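CBS domain protein (PDB 2EF7) is of unknown function but carries a tandem pair of CBS domains, modules that in relatives commonly bind adenine nucleotides and act as regulatory units. Local coordinates at residues T12-V17 against K111-I116. Residues are numbered along the deposited sequence; the frame is centred on the assembly and turned at random.
Sequences TQVISV and KGIISI
Val14 CG1 lies over one face of the Gly112-Ile113 peptide, offset from the nitrogen towards its N-H side and 3.9 Å from Ile113 N. The preceding peptide, Lys111-Gly112, is met at its oxygen edge instead: Thr12 CA comes to 4.0 Å from Lys111 O, and Thr12 CG2 reaches the same oxygen from a position tilted out of the plane. With chi1 at -60°, Val14 CG1 stands anti to its own carbonyl carbon, which sends this one methyl to the peptide and on to Ile113, whose CG1 is 3.6 Å away. The two side chains cross at about a right angle, a small apolar contact that Ile113 extends to Pro102 and Ile39. Gly112 has no side chain, and its CA comes within 4.4 Å of Thr12 CA and 4.0 Å of Val14 CG1. Lys111 and Gly112 form a classic beta bulge opposite Val103, at the edge of the sheet of the second CBS motif, and residues 12-14 of the first motif pass this edge as a loop, packing against it by van der Waals contact. Ile15, just ahead of strand 16-18, and Val17 within it form backbone hydrogen bonds with strand 37-42 of the first motif, Ile15 with Ile39 and Val17 with Ile39 and Val41.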
loop_
_atom_site.group_PDB
_atom_site.type_symbol
_atom_site.label_atom_id
_atom_site.label_comp_id
_atom_site.label_asym_id
_atom_site.label_seq_id
_atom_site.Cartn_x
_atom_site.Cartn_y
_atom_site.Cartn_z
ATOM N N THR A 12 1.635 19.700 -0.832
ATOM C CA THR A 12 1.781 21.103 -1.186
ATOM C C THR A 12 3.011 21.309 -2.061
ATOM O O THR A 12 3.705 20.355 -2.410
ATOM C CB THR A 12 1.926 21.964 0.068
ATOM O OG1 THR A 12 3.046 21.498 0.829
ATOM C CG2 THR A 12 0.664 21.880 0.919
ATOM N N GLN A 13 3.283 22.560 -2.412
ATOM C CA GLN A 13 4.436 22.871 -3.250
ATOM C C GLN A 13 4.372 22.077 -4.555
ATOM O O GLN A 13 5.368 21.485 -4.975
ATOM C CB GLN A 13 5.739 22.512 -2.520
ATOM C CG GLN A 13 5.819 22.990 -1.080
ATOM C CD GLN A 13 5.699 24.494 -0.958
ATOM O OE1 GLN A 13 6.508 25.239 -1.513
ATOM N NE2 GLN A 13 4.685 24.950 -0.228
ATOM N N VAL A 14 3.204 22.041 -5.189
ATOM C CA VAL A 14 3.078 21.308 -6.444
ATOM C C VAL A 14 3.554 22.217 -7.564
ATOM O O VAL A 14 3.598 23.430 -7.398
ATOM C CB VAL A 14 1.623 20.884 -6.705
ATOM C CG1 VAL A 14 1.144 19.987 -5.576
ATOM C CG2 VAL A 14 0.734 22.110 -6.826
ATOM N N ILE A 15 3.911 21.637 -8.704
ATOM C CA ILE A 15 4.392 22.432 -9.819
ATOM C C ILE A 15 3.300 22.683 -10.837
ATOM O O ILE A 15 2.588 21.756 -11.234
ATOM C CB ILE A 15 5.566 21.734 -10.526
ATOM C CG1 ILE A 15 6.694 21.483 -9.523
ATOM C CG2 ILE A 15 6.040 22.577 -11.694
ATOM C CD1 ILE A 15 7.256 22.748 -8.897
ATOM N N SER A 16 3.179 23.936 -11.272
ATOM C CA SER A 16 2.179 24.300 -12.265
ATOM C C SER A 16 2.796 25.131 -13.379
ATOM O O SER A 16 3.851 25.722 -13.204
ATOM C CB SER A 16 1.067 25.119 -11.614
ATOM O OG SER A 16 1.558 26.388 -11.219
ATOM N N VAL A 17 2.119 25.174 -14.522
ATOM C CA VAL A 17 2.565 25.964 -15.669
ATOM C C VAL A 17 1.324 26.676 -16.164
ATOM O O VAL A 17 0.212 26.173 -15.985
ATOM C CB VAL A 17 3.142 25.071 -16.812
ATOM C CG1 VAL A 17 4.343 24.275 -16.298
ATOM C CG2 VAL A 17 2.053 24.137 -17.359
ATOM N N LYS A 111 -3.407 25.304 -4.398
ATOM C CA LYS A 111 -2.676 25.193 -3.130
ATOM C C LYS A 111 -1.983 23.843 -2.973
ATOM O O LYS A 111 -1.005 23.726 -2.240
ATOM C CB LYS A 111 -3.624 25.405 -1.939
ATOM C CG LYS A 111 -4.104 26.842 -1.749
ATOM C CD LYS A 111 -2.968 27.726 -1.263
ATOM C CE LYS A 111 -3.328 29.194 -1.349
ATOM N NZ LYS A 111 -2.200 30.054 -0.892
ATOM N N GLY A 112 -2.501 22.819 -3.643
ATOM C CA GLY A 112 -1.906 21.501 -3.547
ATOM C C GLY A 112 -2.655 20.442 -4.338
ATOM O O GLY A 112 -3.524 20.760 -5.156
ATOM N N ILE A 113 -2.311 19.182 -4.078
ATOM C CA ILE A 113 -2.914 18.024 -4.729
ATOM C C ILE A 113 -3.188 16.973 -3.657
ATOM O O ILE A 113 -2.315 16.701 -2.836
ATOM C CB ILE A 113 -1.945 17.389 -5.770
ATOM C CG1 ILE A 113 -1.730 18.344 -6.935
ATOM C CG2 ILE A 113 -2.498 16.056 -6.265
ATOM C CD1 ILE A 113 -2.998 18.698 -7.664
ATOM N N ILE A 114 -4.394 16.403 -3.667
ATOM C CA ILE A 114 -4.787 15.370 -2.704
ATOM C C ILE A 114 -5.119 14.101 -3.486
ATOM O O ILE A 114 -5.794 14.160 -4.509
ATOM C CB ILE A 114 -6.040 15.799 -1.860
ATOM C CG1 ILE A 114 -6.352 14.743 -0.798
ATOM C CG2 ILE A 114 -7.264 15.970 -2.743
ATOM C CD1 ILE A 114 -5.826 15.080 0.564
ATOM N N SER A 115 -4.642 12.954 -3.012
ATOM C CA SER A 115 -4.894 11.697 -3.708
ATOM C C SER A 115 -5.655 10.707 -2.841
ATOM O O SER A 115 -5.721 10.845 -1.621
ATOM C CB SER A 115 -3.574 11.057 -4.139
ATOM O OG SER A 115 -2.924 10.479 -3.021
ATOM N N ILE A 116 -6.216 9.695 -3.489
ATOM C CA ILE A 116 -6.974 8.671 -2.797
ATOM C C ILE A 116 -6.128 8.019 -1.700
ATOM O O ILE A 116 -6.657 7.598 -0.672
ATOM C CB ILE A 116 -7.468 7.592 -3.789
ATOM C CG1 ILE A 116 -8.421 6.633 -3.075
ATOM C CG2 ILE A 116 -6.282 6.856 -4.402
ATOM C CD1 ILE A 116 -9.692 7.300 -2.591
#